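Cystathionine beta-lyases/cystathionine gamma-synthases (Corynebacterium glutamicum, PDB 5X5H) probably catalyses the pyridoxal 5'-phosphate-dependent formation of L,L-cystathionine and succinate from O-succinyl-L-homoserine and L-cysteine, in methionine biosynthesis. Local coordinates at residues Q65-L70 against G214-T219; P185-P190 against V256-H261. All coordinates share one frame; numbering follows the deposited sequence.

Contact 1 (Q65-L70 against G214-T219)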
loop_
_atom_site.group_PDB
_atom_site.type_symbol
_atom_site.label_atom_id
_atom_site.label_comp_id
_atom_site.label_asym_id
_atom_site.label_seq_id
_atom_site.Cartn_x
_atom_site.Cartn_y
_atom_site.Cartn_z
ATOM N N GLN A 65 -10.096 -14.651 11.064
ATOM C CA GLN A 65 -11.161 -14.736 12.051
ATOM C C GLN A 65 -12.464 -14.261 11.507
ATOM O O GLN A 65 -13.539 -14.727 11.878
ATOM C CB GLN A 65 -10.747 -13.979 13.328
ATOM C CG GLN A 65 -9.600 -14.659 14.052
ATOM C CD GLN A 65 -9.911 -15.994 14.578
ATOM O OE1 GLN A 65 -9.388 -17.050 14.148
ATOM N NE2 GLN A 65 -10.901 -16.023 15.461
ATOM N N THR A 66 -12.452 -13.285 10.599
ATOM C CA THR A 66 -13.619 -12.733 9.993
ATOM C C THR A 66 -14.253 -13.822 9.112
ATOM O O THR A 66 -15.431 -14.118 9.203
ATOM C CB THR A 66 -13.380 -11.483 9.203
ATOM O OG1 THR A 66 -12.706 -10.484 9.971
ATOM C CG2 THR A 66 -14.679 -10.875 8.737
ATOM N N VAL A 67 -13.513 -14.365 8.149
ATOM C CA VAL A 67 -14.094 -15.392 7.285
ATOM C C VAL A 67 -14.550 -16.648 8.074
ATOM O O VAL A 67 -15.618 -17.218 7.761
ATOM C CB VAL A 67 -13.140 -15.720 6.139
ATOM C CG1 VAL A 67 -13.734 -16.862 5.233
ATOM C CG2 VAL A 67 -12.852 -14.484 5.281
ATOM N N ALA A 68 -13.779 -17.037 9.064
ATOM C CA ALA A 68 -14.207 -18.147 9.909
ATOM C C ALA A 68 -15.604 -17.808 10.474
ATOM O O ALA A 68 -16.569 -18.663 10.410
ATOM C CB ALA A 68 -13.217 -18.392 10.981
ATOM N N ALA A 69 -15.811 -16.639 11.056
ATOM C CA ALA A 69 -17.091 -16.308 11.668
ATOM C C ALA A 69 -18.188 -16.369 10.655
ATOM O O ALA A 69 -19.324 -16.863 10.934
ATOM C CB ALA A 69 -17.059 -14.905 12.297
ATOM N N LEU A 70 -17.960 -15.921 9.403
ATOM C CA LEU A 70 -18.998 -15.865 8.339
ATOM C C LEU A 70 -19.383 -17.273 7.896
ATOM O O LEU A 70 -20.483 -17.357 7.325
ATOM C CB LEU A 70 -18.469 -15.063 7.214
ATOM C CG LEU A 70 -18.247 -13.555 7.510
ATOM C CD1 LEU A 70 -17.625 -12.930 6.351
ATOM C CD2 LEU A 70 -19.465 -12.884 8.022
ATOM N N GLY A 214 -5.814 -14.364 -3.201
ATOM C CA GLY A 214 -5.767 -14.956 -1.873
ATOM C C GLY A 214 -6.625 -16.207 -1.752
ATOM O O GLY A 214 -7.520 -16.431 -2.563
ATOM N N GLY A 215 -6.324 -17.035 -0.741
ATOM C CA GLY A 215 -7.132 -18.198 -0.378
ATOM C C GLY A 215 -7.355 -18.307 1.072
ATOM O O GLY A 215 -6.665 -17.622 1.870
ATOM N N LEU A 216 -8.331 -19.114 1.485
ATOM C CA LEU A 216 -8.610 -19.266 2.867
ATOM C C LEU A 216 -9.290 -20.581 3.108
ATOM O O LEU A 216 -10.112 -21.002 2.280
ATOM C CB LEU A 216 -9.415 -18.083 3.343
ATOM C CG LEU A 216 -9.207 -17.552 4.807
ATOM C CD1 LEU A 216 -9.384 -16.096 4.888
ATOM C CD2 LEU A 216 -10.042 -18.320 5.829
ATOM N N VAL A 217 -8.991 -21.250 4.211
ATOM C CA VAL A 217 -9.583 -22.521 4.636
ATOM C C VAL A 217 -10.192 -22.332 5.970
ATOM O O VAL A 217 -9.522 -21.773 6.866
ATOM C CB VAL A 217 -8.578 -23.634 4.654
ATOM C CG1 VAL A 217 -9.251 -24.951 5.069
ATOM C CG2 VAL A 217 -7.887 -23.815 3.338
ATOM N N VAL A 218 -11.450 -22.803 6.150
ATOM C CA VAL A 218 -12.095 -22.747 7.415
ATOM C C VAL A 218 -12.551 -24.159 7.885
ATOM O O VAL A 218 -12.805 -25.057 7.039
ATOM C CB VAL A 218 -13.266 -21.801 7.486
ATOM C CG1 VAL A 218 -12.866 -20.344 7.151
ATOM C CG2 VAL A 218 -14.356 -22.237 6.574
ATOM N N THR A 219 -12.629 -24.346 9.199
ATOM C CA THR A 219 -13.008 -25.619 9.793
ATOM C C THR A 219 -13.457 -25.420 11.198
ATOM O O THR A 219 -13.112 -24.448 11.807
ATOM C CB THR A 219 -11.804 -26.522 9.694
ATOM O OG1 THR A 219 -12.118 -27.900 10.162
ATOM C CG2 THR A 219 -10.611 -26.128 10.485
#
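V67 and A68, on the last turns of helix 58-70, pack against L216 and V218 of strand 215-219. The local helix and strand axes approach to 8.4 Å and make an angle of 50° between their N-to-C directions. The backbones come nearest at A68 and V218, whose CA atoms are 5.6 Å apart. L216 and V218 face the helix, while V217 between them faces away, as strand alternation requires.

V67 meets L216 tip to tip. Its CG2 touches L216 CD1 at 3.8 Å, and its CG1 lies 4.0 Å from L216 CD2. The two valine methyls thus meet the two leucine methyls branch for branch. V67 CG1 is anti to the backbone N (chi1 178°). From there it also reaches V218, with 4.1 Å between V67 CG1 and V218 CG1; the two side chains cross at about a right angle. The same V218 methyl rests on the helix backbone, 3.8 Å from A68 CA. The small A68 is consistent with this close backbone approach. The contact is wholly apolar and buried.

This is helix-on-sheet packing in the cofactor-binding domain. Strand 215-219 lies between strands 75-79 and 197-201 in the seven-stranded sheet, and just before it G214 touches pyridoxal phosphate. L251 of helix 241-251 also packs on V67, and F10 of helix 10-16 packs on L70.

Contact 2 (P185-P190 against V256-H261); sequences PYLQQP and VRMDRH
From the short, weakly bonded helix 184-187, Y186 reaches M258 and D259 of helix 254-273, and L187 reaches M258. Y186 CB already points at the long helix, and with CG anti to the backbone N (chi1 -176°) the ring extends toward it. The Y186 and M258 side chains run antiparallel alongside each other, and the ring meets the methionine stem obliquely, with CD2 of Y186 3.7 Å from CB of M258.

M258 bends at chi2 and chi3. Its CG lies 3.9 Å from L187 CG, and its SD is the same 3.9 Å from L187 CD1. The methionine stem is therefore shared between tyrosine and leucine.

Y186 OH donates a hydrogen bond of 2.7 Å to D259 OD2. The hydroxyl comes from above the carboxylate plane, 44° out of it. The carboxylate and ring planes are 75° apart. D259 OD1 sits at the ring edge, in the ring plane, 3.5 Å from Y186 CE2.

The contact packs the short helix after strand 175-179 of the cofactor-domain sheet on helix 254-273, which itself touches the second subunit. F10 stacks edge-to-face with the Y186 ring. D259 OD1 forms a salt bridge with R301, and OD2 has a long, weak ion pair with R260 of the second subunit. These positive neighbours would probably favour the charged form of D259, and a charged carboxylate should strengthen the tyrosine bond.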
loop_
_atom_site.group_PDB
_atom_site.type_symbol
_atom_site.label_atom_id
_atom_site.label_comp_id
_atom_site.label_asym_id
_atom_site.label_seq_id
_atom_site.Cartn_x
_atom_site.Cartn_y
_atom_site.Cartn_z
ATOM N N PRO A 185 -19.635 -17.173 1.567
ATOM C CA PRO A 185 -20.286 -17.494 2.796
ATOM C C PRO A 185 -21.642 -16.832 3.008
ATOM O O PRO A 185 -22.463 -17.282 3.795
ATOM C CB PRO A 185 -19.295 -17.007 3.891
ATOM C CG PRO A 185 -17.983 -16.855 3.211
ATOM C CD PRO A 185 -18.350 -16.476 1.781
ATOM N N TYR A 186 -21.940 -15.763 2.262
ATOM C CA TYR A 186 -23.221 -15.064 2.352
ATOM C C TYR A 186 -24.365 -15.912 1.825
ATOM O O TYR A 186 -25.488 -15.824 2.288
ATOM C CB TYR A 186 -23.164 -13.777 1.558
ATOM C CG TYR A 186 -24.417 -12.937 1.657
ATOM C CD1 TYR A 186 -24.847 -12.509 2.914
ATOM C CD2 TYR A 186 -25.138 -12.570 0.563
ATOM C CE1 TYR A 186 -25.978 -11.689 3.028
ATOM C CE2 TYR A 186 -26.254 -11.793 0.666
ATOM C CZ TYR A 186 -26.611 -11.318 1.889
ATOM O OH TYR A 186 -27.789 -10.502 1.966
ATOM N N LEU A 187 -24.067 -16.787 0.846
ATOM C CA LEU A 187 -25.149 -17.615 0.212
ATOM C C LEU A 187 -25.161 -19.021 0.701
ATOM O O LEU A 187 -26.224 -19.696 0.601
ATOM C CB LEU A 187 -25.047 -17.569 -1.302
ATOM C CG LEU A 187 -25.099 -16.142 -1.908
ATOM C CD1 LEU A 187 -25.065 -16.294 -3.447
ATOM C CD2 LEU A 187 -26.309 -15.377 -1.459
ATOM N N GLN A 188 -24.076 -19.559 1.194
ATOM C CA GLN A 188 -24.036 -20.972 1.499
ATOM C C GLN A 188 -22.984 -21.274 2.561
ATOM O O GLN A 188 -21.899 -20.656 2.557
ATOM C CB GLN A 188 -23.654 -21.742 0.248
ATOM C CG GLN A 188 -23.601 -23.281 0.321
ATOM C CD GLN A 188 -23.405 -23.914 -1.070
ATOM O OE1 GLN A 188 -24.399 -24.418 -1.674
ATOM N NE2 GLN A 188 -22.234 -23.833 -1.630
ATOM N N GLN A 189 -23.298 -22.122 3.557
ATOM C CA GLN A 189 -22.412 -22.397 4.661
ATOM C C GLN A 189 -22.238 -23.916 4.788
ATOM O O GLN A 189 -22.930 -24.569 5.575
ATOM C CB GLN A 189 -22.904 -21.733 5.957
ATOM C CG GLN A 189 -22.991 -20.233 5.886
ATOM C CD GLN A 189 -23.641 -19.603 7.066
ATOM O OE1 GLN A 189 -24.777 -19.960 7.398
ATOM N NE2 GLN A 189 -23.005 -18.586 7.651
ATOM N N PRO A 190 -21.347 -24.472 3.988
ATOM C CA PRO A 190 -21.211 -25.960 3.957
ATOM C C PRO A 190 -20.901 -26.606 5.264
ATOM O O PRO A 190 -21.253 -27.788 5.456
ATOM C CB PRO A 190 -20.124 -26.211 2.931
ATOM C CG PRO A 190 -20.156 -24.978 2.093
ATOM C CD PRO A 190 -20.521 -23.809 3.005
ATOM N N VAL A 256 -23.835 -6.537 0.736
ATOM C CA VAL A 256 -24.454 -5.552 -0.152
ATOM C C VAL A 256 -24.058 -5.783 -1.610
ATOM O O VAL A 256 -24.830 -5.564 -2.518
ATOM C CB VAL A 256 -24.315 -4.062 0.274
ATOM C CG1 VAL A 256 -25.076 -3.879 1.612
ATOM C CG2 VAL A 256 -22.869 -3.646 0.374
ATOM N N ARG A 257 -22.800 -6.211 -1.834
ATOM C CA ARG A 257 -22.397 -6.569 -3.169
ATOM C C ARG A 257 -23.183 -7.775 -3.646
ATOM O O ARG A 257 -23.715 -7.718 -4.771
ATOM C CB ARG A 257 -20.896 -6.817 -3.242
ATOM C CG ARG A 257 -20.059 -5.531 -3.117
ATOM C CD ARG A 257 -18.552 -5.788 -3.268
ATOM N NE ARG A 257 -17.935 -6.508 -2.166
ATOM C CZ ARG A 257 -17.576 -7.752 -2.100
ATOM N NH1 ARG A 257 -17.802 -8.576 -3.133
ATOM N NH2 ARG A 257 -16.982 -8.242 -1.037
ATOM N N MET A 258 -23.123 -8.858 -2.901
ATOM C CA MET A 258 -23.753 -10.107 -3.383
ATOM C C MET A 258 -25.241 -9.918 -3.613
ATOM O O MET A 258 -25.767 -10.506 -4.573
ATOM C CB MET A 258 -23.407 -11.225 -2.463
ATOM C CG MET A 258 -23.869 -12.597 -3.002
ATOM S SD MET A 258 -23.166 -13.095 -4.630
ATOM C CE MET A 258 -21.808 -14.123 -4.140
ATOM N N ASP A 259 -25.933 -9.149 -2.798
ATOM C CA ASP A 259 -27.361 -8.977 -3.048
ATOM C C ASP A 259 -27.560 -8.299 -4.416
ATOM O O ASP A 259 -28.484 -8.692 -5.153
ATOM C CB ASP A 259 -28.003 -8.185 -1.988
ATOM C CG ASP A 259 -28.431 -9.080 -0.832
ATOM O OD1 ASP A 259 -28.874 -10.220 -1.057
ATOM O OD2 ASP A 259 -28.519 -8.519 0.219
ATOM N N ARG A 260 -26.715 -7.379 -4.832
ATOM C CA ARG A 260 -26.822 -6.708 -6.110
ATOM C C ARG A 260 -26.375 -7.661 -7.218
ATOM O O ARG A 260 -27.000 -7.710 -8.298
ATOM C CB ARG A 260 -26.058 -5.411 -6.125
ATOM C CG ARG A 260 -26.245 -4.565 -7.384
ATOM C CD ARG A 260 -27.643 -4.071 -7.579
ATOM N NE ARG A 260 -28.195 -3.309 -6.408
ATOM C CZ ARG A 260 -28.181 -1.992 -6.159
ATOM N NH1 ARG A 260 -27.696 -1.138 -6.981
ATOM N NH2 ARG A 260 -28.679 -1.534 -4.990
ATOM N N HIS A 261 -25.312 -8.414 -7.031
ATOM C CA HIS A 261 -24.882 -9.394 -8.044
ATOM C C HIS A 261 -26.085 -10.354 -8.317
ATOM O O HIS A 261 -26.343 -10.706 -9.484
ATOM C CB HIS A 261 -23.755 -10.276 -7.486
ATOM C CG HIS A 261 -22.390 -9.678 -7.438
ATOM N ND1 HIS A 261 -21.715 -9.305 -8.559
ATOM C CD2 HIS A 261 -21.562 -9.449 -6.355
ATOM C CE1 HIS A 261 -20.517 -8.851 -8.153
ATOM N NE2 HIS A 261 -20.408 -8.919 -6.839
#

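In the fold
From the N terminus, the chain first passes through 65-70, at the end of helix 58-70. It then runs through most of the seven-stranded sheet and reaches 185-190. Strand 197-201 follows, and 214-219 closes the loop of contact 1. Contact 2 closes later, at 256-261 on helix 254-273. The two loops therefore cross, since 185-190 falls inside the first and 214-219 inside the second. Their centres are about 15 Å apart. They meet directly where L70 O probably accepts a hydrogen bond from Q189 NE2. Contact 1 ties an early helix to the sheet. Contact 2 ties the short helix 184-187 to the long helix that reaches the second subunit.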